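Local coordinates for protein glycoside Hydrolase (Bacteroides uniformis, PDB 5T9X) that probably hydrolyses agarose-type galactans, as a family 16 glycoside hydrolase serving agarose breakdown by a human gut bacterium, at residues S71-F76 against I334-P339; E165-I170 against L330-R335; K91-Y96 against T153-V158; Q188-I193 against V254-K259. All blocks are in the same frame, centred on the assembly; numbering follows the deposited sequence.

Contact 1: S71-F76 against I334-P339; sequences SQSDDF and IRIYKP. With NA (sodium ion), chain D.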
# COMPACT_ATOMS: atom_id res chain seq x y z
N SER A 71 7.41 -15.48 -9.07
CA SER A 71 6.21 -15.60 -9.93
C SER A 71 4.99 -14.87 -9.42
O SER A 71 4.03 -14.68 -10.19
CB SER A 71 5.87 -17.06 -10.26
OG SER A 71 5.68 -17.81 -9.10
N GLN A 72 5.01 -14.42 -8.16
CA GLN A 72 3.94 -13.54 -7.66
C GLN A 72 3.89 -12.16 -8.36
O GLN A 72 2.84 -11.53 -8.36
CB GLN A 72 4.06 -13.33 -6.15
CG GLN A 72 3.05 -12.39 -5.53
CD GLN A 72 1.66 -12.96 -5.61
OE1 GLN A 72 1.39 -14.00 -5.03
NE2 GLN A 72 0.77 -12.29 -6.34
N SER A 73 5.03 -11.70 -8.91
CA SER A 73 5.10 -10.47 -9.70
C SER A 73 4.03 -10.46 -10.80
O SER A 73 3.72 -11.51 -11.36
CB SER A 73 6.46 -10.36 -10.36
OG SER A 73 7.49 -10.55 -9.44
N ASP A 74 3.47 -9.30 -11.10
CA ASP A 74 2.41 -9.20 -12.11
C ASP A 74 2.52 -7.89 -12.85
O ASP A 74 2.53 -6.83 -12.23
CB ASP A 74 1.01 -9.33 -11.47
CG ASP A 74 -0.08 -9.83 -12.47
OD1 ASP A 74 0.09 -9.67 -13.71
OD2 ASP A 74 -1.12 -10.39 -12.03
N ASP A 75 2.57 -7.96 -14.18
CA ASP A 75 2.50 -6.78 -15.04
C ASP A 75 1.06 -6.34 -15.40
O ASP A 75 0.85 -5.30 -16.05
CB ASP A 75 3.38 -6.95 -16.29
CG ASP A 75 2.87 -8.03 -17.26
OD1 ASP A 75 1.69 -8.44 -17.22
OD2 ASP A 75 3.68 -8.45 -18.11
N PHE A 76 0.08 -7.14 -14.99
CA PHE A 76 -1.32 -6.82 -15.16
C PHE A 76 -1.76 -6.54 -16.61
O PHE A 76 -2.70 -5.79 -16.81
CB PHE A 76 -1.71 -5.65 -14.27
CG PHE A 76 -1.56 -5.93 -12.80
CD1 PHE A 76 -2.37 -6.88 -12.17
CD2 PHE A 76 -0.69 -5.19 -12.02
CE1 PHE A 76 -2.27 -7.11 -10.81
CE2 PHE A 76 -0.59 -5.43 -10.66
CZ PHE A 76 -1.36 -6.40 -10.06
N ILE A 334 3.63 -4.72 -10.43
CA ILE A 334 4.27 -4.98 -9.16
C ILE A 334 5.23 -6.15 -9.34
O ILE A 334 4.83 -7.21 -9.83
CB ILE A 334 3.23 -5.22 -8.03
CG1 ILE A 334 3.93 -5.35 -6.69
CG2 ILE A 334 2.37 -6.46 -8.28
CD1 ILE A 334 2.94 -5.32 -5.54
N ARG A 335 6.49 -5.93 -8.96
CA ARG A 335 7.55 -6.91 -9.17
C ARG A 335 8.28 -7.21 -7.89
O ARG A 335 8.39 -6.35 -7.04
CB ARG A 335 8.51 -6.40 -10.25
CG ARG A 335 9.38 -5.23 -9.86
CD ARG A 335 10.21 -4.81 -11.05
NE ARG A 335 11.02 -3.63 -10.77
CZ ARG A 335 12.11 -3.26 -11.45
NH1 ARG A 335 12.59 -4.01 -12.44
NH2 ARG A 335 12.74 -2.12 -11.13
N ILE A 336 8.79 -8.44 -7.78
CA ILE A 336 9.31 -9.02 -6.55
C ILE A 336 10.55 -9.83 -6.90
O ILE A 336 10.48 -10.69 -7.78
CB ILE A 336 8.28 -9.99 -5.94
CG1 ILE A 336 6.93 -9.30 -5.79
CG2 ILE A 336 8.73 -10.51 -4.59
CD1 ILE A 336 5.89 -10.19 -5.18
N TYR A 337 11.67 -9.56 -6.23
CA TYR A 337 12.94 -10.25 -6.46
C TYR A 337 13.50 -10.71 -5.13
O TYR A 337 13.37 -10.02 -4.11
CB TYR A 337 14.01 -9.34 -7.11
CG TYR A 337 13.66 -8.76 -8.47
CD1 TYR A 337 14.09 -9.36 -9.67
CD2 TYR A 337 12.90 -7.59 -8.57
CE1 TYR A 337 13.77 -8.82 -10.92
CE2 TYR A 337 12.58 -7.05 -9.80
CZ TYR A 337 13.01 -7.67 -10.95
OH TYR A 337 12.68 -7.12 -12.14
N LYS A 338 14.14 -11.88 -5.16
CA LYS A 338 14.91 -12.38 -4.04
C LYS A 338 16.32 -12.63 -4.52
O LYS A 338 16.54 -13.01 -5.67
CB LYS A 338 14.34 -13.69 -3.52
CG LYS A 338 12.89 -13.61 -3.07
CD LYS A 338 12.51 -14.97 -2.47
CE LYS A 338 12.20 -14.91 -0.98
NZ LYS A 338 13.21 -14.41 -0.03
N PRO A 339 17.30 -12.44 -3.63
CA PRO A 339 18.67 -12.80 -3.92
C PRO A 339 18.92 -14.32 -3.95
O PRO A 339 18.41 -15.03 -3.12
CB PRO A 339 19.46 -12.14 -2.78
CG PRO A 339 18.50 -11.90 -1.69
CD PRO A 339 17.11 -12.03 -2.23
NA NA D . 1.05 -3.09 -16.83
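Ser73 and Asp74 dock on the strand carrying Ile334 and Ile336 through three hydrogen bonds. The backbone supplies two in an antiparallel hydrogen-bonded pair: Asp74 N donates to Ile334 O at 2.8 Å, and Ile334 N returns a bond to Asp74 O at 3.0 Å. The third is made by a side chain: Ile336 N donates to Ser73 OG, which is turned beside its own N (chi1 -50°) and lies 3.0 Å away, but the bond is well bent, with 134° at the hydrogen. The same oxygen also bonds Gln70 O, just before the segment, so it links the strand to the loop's own backbone. Around these bonds the contacts are apolar: Gln72 CG meets the tip methyl of Ile336, CD1, at 3.6 Å, while Ile334 CG2 approaches the Phe76 ring at CE2, 3.9 Å away.

The next shell fixes the turn. Asp74 OD1 takes the N-H of Phe76 (2.8 Å), met from above the carboxylate plane, while OD2 is held by Tyr78 and Trp92. This folds the chain so that Asp74 CB sits over the centre of the Phe76 ring. The amide end of Gln72 turns away from the strand, its OE1 bonded to Thr156.

One residue on, Asp75 O points out of this turn to the sodium ion at 2.4 Å, a site completed by Glu51, Asn77, Gly118 and Asp332. A single beta bridge at Asp74, with an Asx turn starting from the same residue, thus presents a backbone carbonyl to a metal, in a position consistent with the structural cation site found in many family 16 beta-jelly-roll enzymes.

Contact 2: E165-I170 against L330-R335; sequences EAYAKI and LVDWIR. With NA (sodium ion), chain D.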
# COMPACT_ATOMS: atom_id res chain seq x y z
N GLU A 165 8.43 -3.90 -5.42
CA GLU A 165 8.35 -2.56 -6.03
C GLU A 165 7.05 -2.46 -6.78
O GLU A 165 6.77 -3.34 -7.57
CB GLU A 165 9.54 -2.30 -6.97
CG GLU A 165 9.80 -0.83 -7.32
CD GLU A 165 11.02 -0.63 -8.26
OE1 GLU A 165 10.90 -1.05 -9.43
OE2 GLU A 165 12.06 -0.03 -7.88
N ALA A 166 6.26 -1.41 -6.54
CA ALA A 166 5.10 -1.13 -7.38
C ALA A 166 5.36 0.10 -8.23
O ALA A 166 6.14 0.96 -7.86
CB ALA A 166 3.85 -0.95 -6.55
N TYR A 167 4.73 0.12 -9.40
CA TYR A 167 4.69 1.26 -10.30
C TYR A 167 3.21 1.67 -10.33
O TYR A 167 2.34 0.91 -10.83
CB TYR A 167 5.16 0.85 -11.70
CG TYR A 167 5.48 1.98 -12.66
CD1 TYR A 167 6.29 3.03 -12.26
CD2 TYR A 167 5.06 1.94 -13.99
CE1 TYR A 167 6.64 4.04 -13.13
CE2 TYR A 167 5.39 2.97 -14.88
CZ TYR A 167 6.20 4.01 -14.44
OH TYR A 167 6.57 5.06 -15.24
N ALA A 168 2.94 2.83 -9.76
CA ALA A 168 1.58 3.18 -9.39
C ALA A 168 1.30 4.65 -9.51
O ALA A 168 2.20 5.51 -9.35
CB ALA A 168 1.35 2.76 -7.96
N LYS A 169 0.04 4.94 -9.75
CA LYS A 169 -0.43 6.31 -9.83
C LYS A 169 -1.45 6.53 -8.72
O LYS A 169 -2.59 6.06 -8.79
CB LYS A 169 -1.05 6.56 -11.20
CG LYS A 169 -1.46 7.99 -11.45
CD LYS A 169 -1.84 8.14 -12.91
CE LYS A 169 -1.76 9.56 -13.42
NZ LYS A 169 -2.86 10.33 -12.80
N ILE A 170 -1.02 7.28 -7.72
CA ILE A 170 -1.82 7.52 -6.53
C ILE A 170 -3.11 8.25 -6.91
O ILE A 170 -3.10 9.19 -7.71
CB ILE A 170 -1.00 8.32 -5.52
CG1 ILE A 170 0.08 7.40 -4.91
CG2 ILE A 170 -1.87 8.92 -4.44
CD1 ILE A 170 1.28 8.15 -4.40
N LEU A 330 -4.42 3.17 -9.60
CA LEU A 330 -3.89 2.39 -10.74
C LEU A 330 -2.53 1.83 -10.41
O LEU A 330 -1.66 2.58 -9.96
CB LEU A 330 -3.71 3.26 -11.98
CG LEU A 330 -4.96 3.93 -12.55
CD1 LEU A 330 -4.68 4.87 -13.71
CD2 LEU A 330 -5.96 2.85 -12.95
N VAL A 331 -2.35 0.54 -10.61
CA VAL A 331 -1.05 -0.08 -10.48
C VAL A 331 -0.77 -0.79 -11.78
O VAL A 331 -1.49 -1.73 -12.16
CB VAL A 331 -0.99 -1.06 -9.31
CG1 VAL A 331 0.33 -1.83 -9.33
CG2 VAL A 331 -1.15 -0.29 -8.00
N ASP A 332 0.28 -0.33 -12.43
CA ASP A 332 0.68 -0.78 -13.76
C ASP A 332 1.38 -2.10 -13.63
O ASP A 332 1.19 -2.99 -14.44
CB ASP A 332 1.62 0.28 -14.37
CG ASP A 332 2.03 -0.00 -15.81
OD1 ASP A 332 1.58 -1.00 -16.46
OD2 ASP A 332 2.86 0.80 -16.29
N TRP A 333 2.23 -2.19 -12.62
CA TRP A 333 2.84 -3.46 -12.28
C TRP A 333 3.36 -3.49 -10.86
O TRP A 333 3.57 -2.43 -10.19
CB TRP A 333 3.98 -3.80 -13.25
CG TRP A 333 5.02 -2.75 -13.56
CD1 TRP A 333 5.12 -2.06 -14.70
CD2 TRP A 333 6.16 -2.35 -12.76
NE1 TRP A 333 6.21 -1.23 -14.69
CE2 TRP A 333 6.86 -1.39 -13.50
CE3 TRP A 333 6.63 -2.70 -11.49
CZ2 TRP A 333 8.01 -0.78 -13.03
CZ3 TRP A 333 7.77 -2.09 -11.02
CH2 TRP A 333 8.45 -1.14 -11.78
N ILE A 334 3.63 -4.72 -10.43
CA ILE A 334 4.27 -4.98 -9.16
C ILE A 334 5.23 -6.15 -9.34
O ILE A 334 4.83 -7.21 -9.83
CB ILE A 334 3.23 -5.22 -8.03
CG1 ILE A 334 3.93 -5.35 -6.69
CG2 ILE A 334 2.37 -6.46 -8.28
CD1 ILE A 334 2.94 -5.32 -5.54
N ARG A 335 6.49 -5.93 -8.96
CA ARG A 335 7.55 -6.91 -9.17
C ARG A 335 8.28 -7.21 -7.89
O ARG A 335 8.39 -6.35 -7.04
CB ARG A 335 8.51 -6.40 -10.25
CG ARG A 335 9.38 -5.23 -9.86
CD ARG A 335 10.21 -4.81 -11.05
NE ARG A 335 11.02 -3.63 -10.77
CZ ARG A 335 12.11 -3.26 -11.45
NH1 ARG A 335 12.59 -4.01 -12.44
NH2 ARG A 335 12.74 -2.12 -11.13
NA NA D . 1.05 -3.09 -16.83
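Tyr167 CB stands over the Trp333 indole, 3.4 Å from the centroid of its six-membered ring and 15° off the normal, a clear CH-pi contact. Beyond CB the phenol slides past the indole: it lies within 21° of parallel to the five-membered ring, but with centroids 5.0 Å apart the rings barely overlap. Trp333 reaches this place with CG wedged between its backbone N and carbonyl carbon (chi1 48°), which lays the indole against Tyr167 on the adjoining strand. Its far edge meets Glu165 OE1, in plane and 3.4 Å from CH2. That oxygen also accepts both Arg335 NE and NH2 (2.7 Å to NH2), a salt bridge in which both nitrogens approach from the same face of the carboxylate, while OE1 stays near the guanidinium plane; Glu165 OE2 turns to Tyr163. A leucine in place of Trp333 would probably open a gap beneath Tyr167 CB, costing the phenol its flat support and Glu165 OE1 its indole-edge neighbour.

On the opposite face, small and branched chains meet, Ala168 CB touching Val331 CG2 at 3.9 Å.

Asp332 is the extra residue where the register slips. Its N still bonds Tyr167 O (2.9 Å), and OD2 lies at the edge of the phenol, whereas OD1 binds the sodium ion at 2.2 Å and its carbonyl O binds it too. With Asp332 and Trp333 both opposite Tyr167, this is a classic beta bulge, here placing two oxygens of one residue on the metal.

Contact 3: K91-Y96 against T153-V158; sequences KWTDYY and TSKTRV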
# COMPACT_ATOMS: atom_id res chain seq x y z
N LYS A 91 -2.99 -15.32 -9.32
CA LYS A 91 -2.06 -14.70 -8.37
C LYS A 91 -2.66 -13.88 -7.24
O LYS A 91 -1.94 -13.49 -6.34
CB LYS A 91 -1.06 -13.82 -9.15
CG LYS A 91 -0.17 -14.63 -10.07
CD LYS A 91 0.57 -13.74 -11.03
CE LYS A 91 1.39 -14.58 -11.98
NZ LYS A 91 2.44 -13.70 -12.54
N TRP A 92 -3.96 -13.61 -7.30
CA TRP A 92 -4.58 -12.60 -6.46
C TRP A 92 -5.97 -13.02 -6.06
O TRP A 92 -6.60 -13.80 -6.77
CB TRP A 92 -4.69 -11.27 -7.22
CG TRP A 92 -3.39 -10.76 -7.78
CD1 TRP A 92 -3.00 -10.79 -9.08
CD2 TRP A 92 -2.33 -10.13 -7.06
NE1 TRP A 92 -1.77 -10.22 -9.23
CE2 TRP A 92 -1.33 -9.80 -8.00
CE3 TRP A 92 -2.12 -9.80 -5.72
CZ2 TRP A 92 -0.13 -9.16 -7.64
CZ3 TRP A 92 -0.92 -9.17 -5.36
CH2 TRP A 92 0.06 -8.85 -6.32
N THR A 93 -6.45 -12.55 -4.91
CA THR A 93 -7.87 -12.56 -4.59
C THR A 93 -8.35 -11.12 -4.49
O THR A 93 -7.55 -10.23 -4.19
CB THR A 93 -8.16 -13.26 -3.26
OG1 THR A 93 -7.60 -12.51 -2.17
CG2 THR A 93 -7.64 -14.69 -3.26
N ASP A 94 -9.64 -10.89 -4.75
CA ASP A 94 -10.22 -9.52 -4.75
C ASP A 94 -10.86 -9.12 -3.40
O ASP A 94 -11.90 -8.44 -3.36
CB ASP A 94 -11.22 -9.33 -5.94
CG ASP A 94 -12.28 -10.45 -6.03
OD1 ASP A 94 -12.29 -11.34 -5.15
OD2 ASP A 94 -13.06 -10.45 -7.02
N TYR A 95 -10.23 -9.53 -2.30
CA TYR A 95 -10.63 -9.10 -0.96
C TYR A 95 -9.39 -9.05 -0.08
O TYR A 95 -8.30 -9.33 -0.53
CB TYR A 95 -11.70 -10.04 -0.38
CG TYR A 95 -12.68 -9.34 0.53
CD1 TYR A 95 -13.63 -8.47 0.02
CD2 TYR A 95 -12.65 -9.52 1.91
CE1 TYR A 95 -14.53 -7.82 0.86
CE2 TYR A 95 -13.55 -8.88 2.76
CZ TYR A 95 -14.49 -8.03 2.23
OH TYR A 95 -15.38 -7.38 3.06
N TYR A 96 -9.58 -8.63 1.17
CA TYR A 96 -8.53 -8.61 2.21
C TYR A 96 -8.31 -10.04 2.62
O TYR A 96 -9.16 -10.88 2.36
CB TYR A 96 -9.06 -7.78 3.39
CG TYR A 96 -8.18 -7.51 4.58
CD1 TYR A 96 -7.06 -6.69 4.50
CD2 TYR A 96 -8.55 -7.97 5.85
CE1 TYR A 96 -6.29 -6.40 5.63
CE2 TYR A 96 -7.79 -7.69 6.98
CZ TYR A 96 -6.68 -6.90 6.87
OH TYR A 96 -5.97 -6.63 7.99
N THR A 153 -5.38 -9.05 -2.37
CA THR A 153 -4.40 -9.80 -1.58
C THR A 153 -3.72 -10.82 -2.46
O THR A 153 -4.38 -11.52 -3.24
CB THR A 153 -5.08 -10.58 -0.42
OG1 THR A 153 -5.83 -9.67 0.38
CG2 THR A 153 -4.04 -11.28 0.47
N SER A 154 -2.41 -10.97 -2.26
CA SER A 154 -1.64 -11.97 -2.99
C SER A 154 -2.03 -13.40 -2.61
O SER A 154 -2.53 -13.65 -1.51
CB SER A 154 -0.16 -11.78 -2.72
OG SER A 154 0.12 -12.07 -1.37
N LYS A 155 -1.78 -14.34 -3.52
CA LYS A 155 -2.05 -15.75 -3.24
C LYS A 155 -0.89 -16.41 -2.55
O LYS A 155 -1.11 -17.37 -1.85
CB LYS A 155 -2.49 -16.55 -4.48
CG LYS A 155 -3.97 -16.36 -4.79
CD LYS A 155 -4.56 -17.41 -5.73
CE LYS A 155 -6.05 -17.60 -5.40
NZ LYS A 155 -6.89 -18.16 -6.49
N THR A 156 0.33 -15.90 -2.73
CA THR A 156 1.51 -16.40 -2.02
C THR A 156 2.13 -15.30 -1.15
O THR A 156 1.78 -14.14 -1.27
CB THR A 156 2.58 -16.97 -3.00
OG1 THR A 156 3.16 -15.91 -3.78
CG2 THR A 156 1.97 -18.05 -3.92
N ARG A 157 3.07 -15.68 -0.29
CA ARG A 157 3.68 -14.76 0.65
C ARG A 157 5.12 -14.53 0.37
O ARG A 157 5.72 -15.30 -0.32
CB ARG A 157 3.52 -15.29 2.06
CG ARG A 157 2.06 -15.48 2.40
CD ARG A 157 1.86 -15.54 3.89
NE ARG A 157 1.40 -16.86 4.32
CZ ARG A 157 0.12 -17.26 4.38
NH1 ARG A 157 -0.91 -16.47 4.01
NH2 ARG A 157 -0.12 -18.48 4.81
N VAL A 158 5.65 -13.45 0.90
CA VAL A 158 7.05 -13.11 0.77
C VAL A 158 7.65 -13.02 2.15
O VAL A 158 6.94 -12.84 3.14
CB VAL A 158 7.28 -11.81 -0.03
CG1 VAL A 158 6.67 -11.96 -1.41
CG2 VAL A 158 6.71 -10.58 0.64
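Thr93 and Thr153 form an antiparallel hydrogen-bonded pair, Thr93 N meeting Thr153 O at 2.9 Å and a nearly straight 170°, with Thr153 N returning a bond to Thr93 O. This two-residue ladder joins short strand 92-93 to strand 140-154 in one sheet of the beta-sandwich, the jelly roll expected of family 16. The neighbouring pair, Trp92 with Ser154, is non-hydrogen-bonded. Past it Lys155 N binds Lys91 O from above the carbonyl plane.

The two side-chain faces differ. On one, the Trp92 indole lies obliquely against Ser154, CE3 3.5 Å from its CA, and Thr153 O comes to the ring edge near its plane. The indole's NE1, held by Asp74 OD2, fixes the rotation of the ring. Ser154 OG, meanwhile, donates to Thr156 O at 2.7 Å and is also bonded to Ile299 N.

On the other face the two threonines run side by side. The Lys155 chain, extended beyond CG, lays its methylenes over the Lys91-Trp92 peptide, CG being 3.7 Å from Trp92 N, and crosses the Thr93 methyl with CE; its amine goes on to Glu89 O. The Thr153 hydroxyl is turned beside its own backbone N (chi1 -56°), toward the loop after strand 92-93, where OG1 donates to Tyr95 O at 2.7 Å, in the carbonyl plane and on a lone pair.

Contact 4: Q188-I193 against V254-K259; sequences QEIDII and VGVYWK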
# COMPACT_ATOMS: atom_id res chain seq x y z
N GLN A 188 2.65 -8.01 12.19
CA GLN A 188 3.75 -7.36 11.50
C GLN A 188 3.33 -6.87 10.12
O GLN A 188 2.69 -7.59 9.34
CB GLN A 188 4.94 -8.30 11.37
CG GLN A 188 5.46 -8.80 12.69
CD GLN A 188 6.68 -9.69 12.53
OE1 GLN A 188 7.23 -9.86 11.44
NE2 GLN A 188 7.10 -10.27 13.61
N GLU A 189 3.74 -5.65 9.81
CA GLU A 189 3.29 -4.98 8.63
C GLU A 189 4.43 -4.12 8.11
O GLU A 189 5.14 -3.51 8.90
CB GLU A 189 2.08 -4.15 9.03
CG GLU A 189 1.48 -3.30 7.94
CD GLU A 189 0.41 -2.36 8.45
OE1 GLU A 189 -0.42 -2.82 9.29
OE2 GLU A 189 0.38 -1.18 7.99
N ILE A 190 4.62 -4.11 6.78
CA ILE A 190 5.56 -3.21 6.07
C ILE A 190 4.73 -2.44 5.05
O ILE A 190 4.01 -3.04 4.23
CB ILE A 190 6.69 -4.00 5.38
CG1 ILE A 190 7.52 -4.72 6.42
CG2 ILE A 190 7.59 -3.06 4.62
CD1 ILE A 190 8.55 -5.70 5.89
N ASP A 191 4.79 -1.11 5.12
CA ASP A 191 4.03 -0.26 4.19
C ASP A 191 4.94 0.27 3.13
O ASP A 191 5.88 0.97 3.45
CB ASP A 191 3.39 0.91 4.90
CG ASP A 191 2.50 0.46 6.02
OD1 ASP A 191 1.63 -0.41 5.80
OD2 ASP A 191 2.71 0.96 7.13
N ILE A 192 4.63 -0.05 1.89
CA ILE A 192 5.41 0.41 0.75
C ILE A 192 4.91 1.79 0.28
O ILE A 192 5.67 2.75 0.20
CB ILE A 192 5.41 -0.65 -0.35
CG1 ILE A 192 6.00 -1.94 0.21
CG2 ILE A 192 6.26 -0.18 -1.53
CD1 ILE A 192 5.92 -3.14 -0.69
N ILE A 193 3.64 1.88 -0.01
CA ILE A 193 2.98 3.11 -0.35
C ILE A 193 1.79 3.28 0.57
O ILE A 193 0.90 2.42 0.62
CB ILE A 193 2.46 3.11 -1.80
CG1 ILE A 193 3.60 2.90 -2.80
CG2 ILE A 193 1.77 4.45 -2.10
CD1 ILE A 193 3.21 2.89 -4.27
N VAL A 254 7.75 2.88 -6.27
CA VAL A 254 8.10 2.84 -4.86
C VAL A 254 8.30 1.39 -4.47
O VAL A 254 7.42 0.55 -4.69
CB VAL A 254 6.98 3.40 -3.97
CG1 VAL A 254 7.51 3.57 -2.54
CG2 VAL A 254 6.45 4.69 -4.56
N GLY A 255 9.45 1.08 -3.88
CA GLY A 255 9.73 -0.26 -3.38
C GLY A 255 10.44 -0.29 -2.04
O GLY A 255 10.94 0.74 -1.55
N VAL A 256 10.49 -1.49 -1.46
CA VAL A 256 11.23 -1.72 -0.24
C VAL A 256 12.10 -2.96 -0.39
O VAL A 256 11.69 -3.97 -0.96
CB VAL A 256 10.30 -1.81 1.02
CG1 VAL A 256 9.39 -3.02 0.98
CG2 VAL A 256 11.13 -1.84 2.28
N TYR A 257 13.33 -2.83 0.09
CA TYR A 257 14.20 -3.94 0.31
C TYR A 257 14.06 -4.32 1.79
O TYR A 257 14.56 -3.63 2.68
CB TYR A 257 15.64 -3.59 -0.05
CG TYR A 257 16.64 -4.72 0.01
CD1 TYR A 257 16.25 -6.05 0.01
CD2 TYR A 257 17.99 -4.45 -0.00
CE1 TYR A 257 17.18 -7.08 0.05
CE2 TYR A 257 18.93 -5.48 0.04
CZ TYR A 257 18.51 -6.78 0.06
OH TYR A 257 19.40 -7.83 0.10
N TRP A 258 13.31 -5.39 2.01
CA TRP A 258 13.20 -6.05 3.28
C TRP A 258 14.39 -6.99 3.34
O TRP A 258 14.32 -8.12 2.87
CB TRP A 258 11.87 -6.81 3.34
CG TRP A 258 11.61 -7.53 4.60
CD1 TRP A 258 12.30 -7.44 5.78
CD2 TRP A 258 10.54 -8.42 4.84
NE1 TRP A 258 11.74 -8.26 6.71
CE2 TRP A 258 10.65 -8.87 6.16
CE3 TRP A 258 9.49 -8.90 4.06
CZ2 TRP A 258 9.78 -9.77 6.71
CZ3 TRP A 258 8.61 -9.79 4.59
CH2 TRP A 258 8.76 -10.22 5.90
N LYS A 259 15.46 -6.53 3.95
CA LYS A 259 16.73 -7.23 3.87
C LYS A 259 16.87 -8.32 4.96
O LYS A 259 17.33 -9.41 4.69
CB LYS A 259 17.85 -6.19 3.93
CG LYS A 259 19.23 -6.77 3.84
CD LYS A 259 20.28 -5.68 3.69
CE LYS A 259 21.65 -6.33 3.88
NZ LYS A 259 22.74 -5.38 3.55
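Trp258 offers one indole face to the tip of Ile190, whose CD1 sits 3.7 Å from the centroid of the five-membered ring and 18° off the normal, a CH-pi contact. At the edge, NE1 bonds Leu293 O and so fixes the turn of the ring. Replacing Trp258 by an alanine would probably strip Ile190 CD1 of its platform and leave Leu293 O without this donor.

The remaining contacts are aliphatic. Ile192 CG1 reaches Val256 CG1 at 3.6 Å, the two side chains crossing at about a right angle, and Ile193 CG1 packs against Val254 CB, also at 3.6 Å. Ile192 and Ile193 form a classic bulge opposite Val179, which probably helps bring both toward this layer; Asp191 points away, within a sequence matching the E-x-D-x-x-E signature that carries the catalytic acids in family 16 relatives.

No hydrogen bond joins the segments; the end-to-end directions of the touching parts (190 to 193 and 254 to 258) are 173° apart, nearly antiparallel. Strand 188-195, paired with 176-182 and 215-224, belongs to one sheet; strand 252-260, between 162-169 and 263-268, belongs to the other, and their side chains interlock across the sandwich core.

How the contacts relate
Contacts 1 and 2 share strand 329-341 and both reach the sodium ion, their centres about 11 Å apart: one gives the metal a loop carbonyl, the other the carbonyl and carboxylate oxygens of a bulge residue. Contact 3 lies in the second sheet, about 13 Å from contact 1 between centres, and is tied to it by Lys91 and Trp92 bonding to Ser73 and Asp74. Contact 4 bridges the two sheets, its centre about 14 Å from that of contact 2, whose strand 162-169 neighbours 252-260. Along the chain, contact 1 encloses the others; contact 3 closes before contact 2 opens, and contact 4 falls within contact 2. The metal site thus joins an early loop to the last strand of the sandwich.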